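Local coordinates for protein putative sodium:solute symporter (Proteus mirabilis, PDB 5NV9) that uses the sodium gradient to import the sialic acid N-acetylneuraminic acid across the bacterial inner membrane, at residues S53-T58 with K279-I284. Residues are numbered along the deposited sequence; the frame is centred on the assembly and turned at random.
With NA (sodium ion), chain B; SLB (N-acetyl-beta-neuraminic acid), chain D.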
ATOM      1  N   SER A  53       6.006  10.227  -0.798  1.00 19.74           N
ATOM      2  CA  SER A  53       6.421   8.891  -0.360  1.00 23.57           C
ATOM      3  C   SER A  53       5.228   8.072   0.182  1.00 21.42           C
ATOM      4  O   SER A  53       5.194   6.835   0.006  1.00 18.65           O
ATOM      5  CB  SER A  53       7.513   8.988   0.742  1.00 24.21           C
ATOM      6  OG  SER A  53       7.857   7.680   1.191  1.00 30.78           O
ATOM      7  N   VAL A  54       4.275   8.765   0.814  1.00 19.40           N
ATOM      8  CA  VAL A  54       3.055   8.100   1.359  1.00 20.29           C
ATOM      9  C   VAL A  54       2.240   7.612   0.161  1.00 19.63           C
ATOM     10  O   VAL A  54       1.818   6.502   0.138  1.00 17.33           O
ATOM     11  CB  VAL A  54       2.136   9.071   2.178  1.00 19.75           C
ATOM     12  CG1 VAL A  54       0.763   8.458   2.387  1.00 20.17           C
ATOM     13  CG2 VAL A  54       2.725   9.447   3.510  1.00 21.65           C
ATOM     14  N   PHE A  55       2.038   8.477  -0.845  1.00 21.39           N
ATOM     15  CA  PHE A  55       1.287   8.119  -2.080  1.00 22.01           C
ATOM     16  C   PHE A  55       1.944   6.927  -2.783  1.00 21.98           C
ATOM     17  O   PHE A  55       1.257   5.982  -3.172  1.00 20.50           O
ATOM     18  CB  PHE A  55       1.138   9.347  -3.007  1.00 22.10           C
ATOM     19  CG  PHE A  55       0.383   9.084  -4.300  1.00 24.29           C
ATOM     20  CD1 PHE A  55      -0.980   8.883  -4.280  1.00 21.61           C
ATOM     21  CD2 PHE A  55       1.042   9.090  -5.547  1.00 23.78           C
ATOM     22  CE1 PHE A  55      -1.678   8.653  -5.445  1.00 22.77           C
ATOM     23  CE2 PHE A  55       0.342   8.858  -6.714  1.00 21.65           C
ATOM     24  CZ  PHE A  55      -1.019   8.652  -6.663  1.00 22.88           C
ATOM     25  N   ALA A  56       3.278   6.950  -2.913  1.00 22.56           N
ATOM     26  CA  ALA A  56       4.014   5.896  -3.653  1.00 21.41           C
ATOM     27  C   ALA A  56       4.082   4.578  -2.860  1.00 20.79           C
ATOM     28  O   ALA A  56       4.062   3.519  -3.449  1.00 22.58           O
ATOM     29  CB  ALA A  56       5.410   6.346  -4.039  1.00 21.47           C
ATOM     30  N   THR A  57       4.124   4.667  -1.551  1.00 23.39           N
ATOM     31  CA  THR A  57       4.019   3.510  -0.618  1.00 22.15           C
ATOM     32  C   THR A  57       2.652   2.831  -0.830  1.00 21.16           C
ATOM     33  O   THR A  57       2.610   1.652  -1.003  1.00 21.29           O
ATOM     34  CB  THR A  57       4.234   3.956   0.867  1.00 20.07           C
ATOM     35  OG1 THR A  57       5.582   4.407   1.070  1.00 19.05           O
ATOM     36  CG2 THR A  57       3.917   2.826   1.949  1.00 18.08           C
ATOM     37  N   THR A  58       1.539   3.578  -0.861  1.00 20.55           N
ATOM     38  CA  THR A  58       0.200   2.936  -0.919  1.00 19.41           C
ATOM     39  C   THR A  58      -0.157   2.429  -2.310  1.00 17.12           C
ATOM     40  O   THR A  58      -0.802   1.391  -2.448  1.00 17.79           O
ATOM     41  CB  THR A  58      -0.929   3.872  -0.426  1.00 19.09           C
ATOM     42  OG1 THR A  58      -0.907   5.072  -1.208  1.00 19.61           O
ATOM     43  CG2 THR A  58      -0.758   4.238   1.034  1.00 19.62           C
ATOM     44  N   LYS A 279      -3.373  15.942  -2.562  1.00 27.97           N
ATOM     45  CA  LYS A 279      -3.335  16.447  -3.931  1.00 26.99           C
ATOM     46  C   LYS A 279      -3.111  15.338  -4.958  1.00 25.61           C
ATOM     47  O   LYS A 279      -3.848  15.267  -5.937  1.00 22.48           O
ATOM     48  CB  LYS A 279      -2.259  17.479  -4.057  1.00 28.77           C
ATOM     49  CG  LYS A 279      -2.622  18.754  -3.303  1.00 33.10           C
ATOM     50  CD  LYS A 279      -1.402  19.642  -3.147  1.00 39.76           C
ATOM     51  CE  LYS A 279      -1.796  21.026  -2.681  1.00 43.42           C
ATOM     52  NZ  LYS A 279      -0.662  21.939  -2.978  1.00 48.09           N
ATOM     53  N   LEU A 280      -2.163  14.433  -4.675  1.00 22.81           N
ATOM     54  CA  LEU A 280      -1.868  13.317  -5.575  1.00 22.18           C
ATOM     55  C   LEU A 280      -3.022  12.329  -5.715  1.00 22.67           C
ATOM     56  O   LEU A 280      -3.322  11.862  -6.829  1.00 20.07           O
ATOM     57  CB  LEU A 280      -0.571  12.588  -5.155  1.00 22.28           C
ATOM     58  CG  LEU A 280       0.695  13.400  -5.421  1.00 23.42           C
ATOM     59  CD1 LEU A 280       1.906  12.858  -4.638  1.00 23.26           C
ATOM     60  CD2 LEU A 280       0.996  13.381  -6.922  1.00 25.52           C
ATOM     61  N   VAL A 281      -3.694  12.018  -4.584  1.00 21.83           N
ATOM     62  CA  VAL A 281      -4.759  11.076  -4.562  1.00 21.64           C
ATOM     63  C   VAL A 281      -5.994  11.683  -5.261  1.00 23.00           C
ATOM     64  O   VAL A 281      -6.804  10.969  -5.855  1.00 21.12           O
ATOM     65  CB  VAL A 281      -5.050  10.620  -3.109  1.00 22.20           C
ATOM     66  CG1 VAL A 281      -6.276   9.745  -3.065  1.00 25.08           C
ATOM     67  CG2 VAL A 281      -3.856   9.861  -2.546  1.00 22.59           C
ATOM     68  N   ALA A 282      -6.155  12.995  -5.160  1.00 23.27           N
ATOM     69  CA  ALA A 282      -7.267  13.650  -5.826  1.00 24.70           C
ATOM     70  C   ALA A 282      -7.105  13.714  -7.371  1.00 25.48           C
ATOM     71  O   ALA A 282      -8.091  13.863  -8.083  1.00 28.85           O
ATOM     72  CB  ALA A 282      -7.457  15.060  -5.259  1.00 25.24           C
ATOM     73  N   ILE A 283      -5.897  13.575  -7.892  1.00 26.43           N
ATOM     74  CA  ILE A 283      -5.640  13.832  -9.313  1.00 30.07           C
ATOM     75  C   ILE A 283      -5.179  12.590 -10.039  1.00 28.55           C
ATOM     76  O   ILE A 283      -5.797  12.160 -11.018  1.00 34.16           O
ATOM     77  CB  ILE A 283      -4.594  14.933  -9.498  1.00 33.31           C
ATOM     78  CG1 ILE A 283      -5.106  16.212  -8.917  1.00 36.01           C
ATOM     79  CG2 ILE A 283      -4.291  15.134 -10.975  1.00 39.14           C
ATOM     80  CD1 ILE A 283      -6.484  16.605  -9.376  1.00 38.78           C
ATOM     81  N   ILE A 284      -4.171  11.926  -9.511  1.00 26.67           N
ATOM     82  CA  ILE A 284      -3.595  10.762 -10.228  1.00 24.88           C
ATOM     83  C   ILE A 284      -4.471   9.494 -10.487  1.00 23.82           C
ATOM     84  O   ILE A 284      -4.521   9.052 -11.626  1.00 19.19           O
ATOM     85  CB  ILE A 284      -2.171  10.480  -9.708  1.00 25.68           C
ATOM     86  CG1 ILE A 284      -1.278  11.722  -9.987  1.00 27.64           C
ATOM     87  CG2 ILE A 284      -1.533   9.250 -10.342  1.00 25.68           C
ATOM     88  CD1 ILE A 284      -1.179  12.221 -11.438  1.00 28.57           C
TER
HETATM   89 NA    NA B 501       4.235   1.937  -4.892  1.00 19.19          NA
HETATM   90  C1  SLB D 503      -2.314  -0.493  -3.984  1.00 27.24           C
HETATM   91  C2  SLB D 503      -3.375   0.082  -3.085  1.00 25.15           C
HETATM   92  C3  SLB D 503      -4.590  -0.815  -3.122  1.00 24.67           C
HETATM   93  C4  SLB D 503      -5.807  -0.195  -2.399  1.00 25.99           C
HETATM   94  C5  SLB D 503      -6.078   1.128  -3.117  1.00 26.42           C
HETATM   95  C6  SLB D 503      -4.822   2.022  -3.062  1.00 26.08           C
HETATM   96  C7  SLB D 503      -4.964   3.375  -3.772  1.00 24.20           C
HETATM   97  C8  SLB D 503      -3.695   4.182  -3.694  1.00 22.85           C
HETATM   98  C9  SLB D 503      -3.889   5.591  -4.253  1.00 24.83           C
HETATM   99  C10 SLB D 503      -8.322   2.150  -3.199  1.00 28.16           C
HETATM  100  C11 SLB D 503      -9.197   3.158  -2.499  1.00 31.60           C
HETATM  101  N5  SLB D 503      -7.216   1.834  -2.511  1.00 27.84           N
HETATM  102  O1A SLB D 503      -2.259  -0.080  -5.193  1.00 24.48           O
HETATM  103  O1B SLB D 503      -1.546  -1.412  -3.506  1.00 29.61           O
HETATM  104  O2  SLB D 503      -2.891   0.215  -1.718  1.00 24.77           O
HETATM  105  O4  SLB D 503      -6.987  -1.064  -2.501  1.00 24.67           O
HETATM  106  O6  SLB D 503      -3.718   1.355  -3.668  1.00 27.94           O
HETATM  107  O7  SLB D 503      -5.244   3.193  -5.164  1.00 23.82           O
HETATM  108  O8  SLB D 503      -3.248   4.256  -2.346  1.00 25.09           O
HETATM  109  O9  SLB D 503      -4.817   6.373  -3.460  1.00 27.58           O
HETATM  110  O10 SLB D 503      -8.579   1.705  -4.330  1.00 26.82           O
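F55 reaches across to the helix of 279-284 and touches L280, V281 and I284. Its CG lies anti to the backbone N (chi1 -180°), which carries the ring out to that helix. L280 sits over one ring face. L280 CB is 3.7 Å from the centroid of the F55 ring and 12° off the ring normal, a CH-pi contact. L280 CD1 also touches F55 CB. V281 meets the ring at its edge, near its plane, with CG2 3.5 Å from F55 CD1. The side chains of I284 and F55 cross at about a right angle, and I284 CB is 3.7 Å from F55 CZ. No hydrogen bond joins the segments, and the axes of the two short segments come no closer than 10.2 Å.

The bound sialic acid lies beside this apolar cluster. V281 CG1 and CG2 both approach O9 of the sialic acid, and T58 OG1 is hydrogen-bonded to O8 of the sialic acid at 2.7 Å. A56 O binds a sodium ion at 2.1 Å, with L59, A339, S342 and S343 completing the site. The same short helix therefore serves substrate and ion in this LeuT-fold symporter. Helix 155-203 touches both F55 and I284 through S190, while helix 80-87 packs on V281 through Q82 and I86.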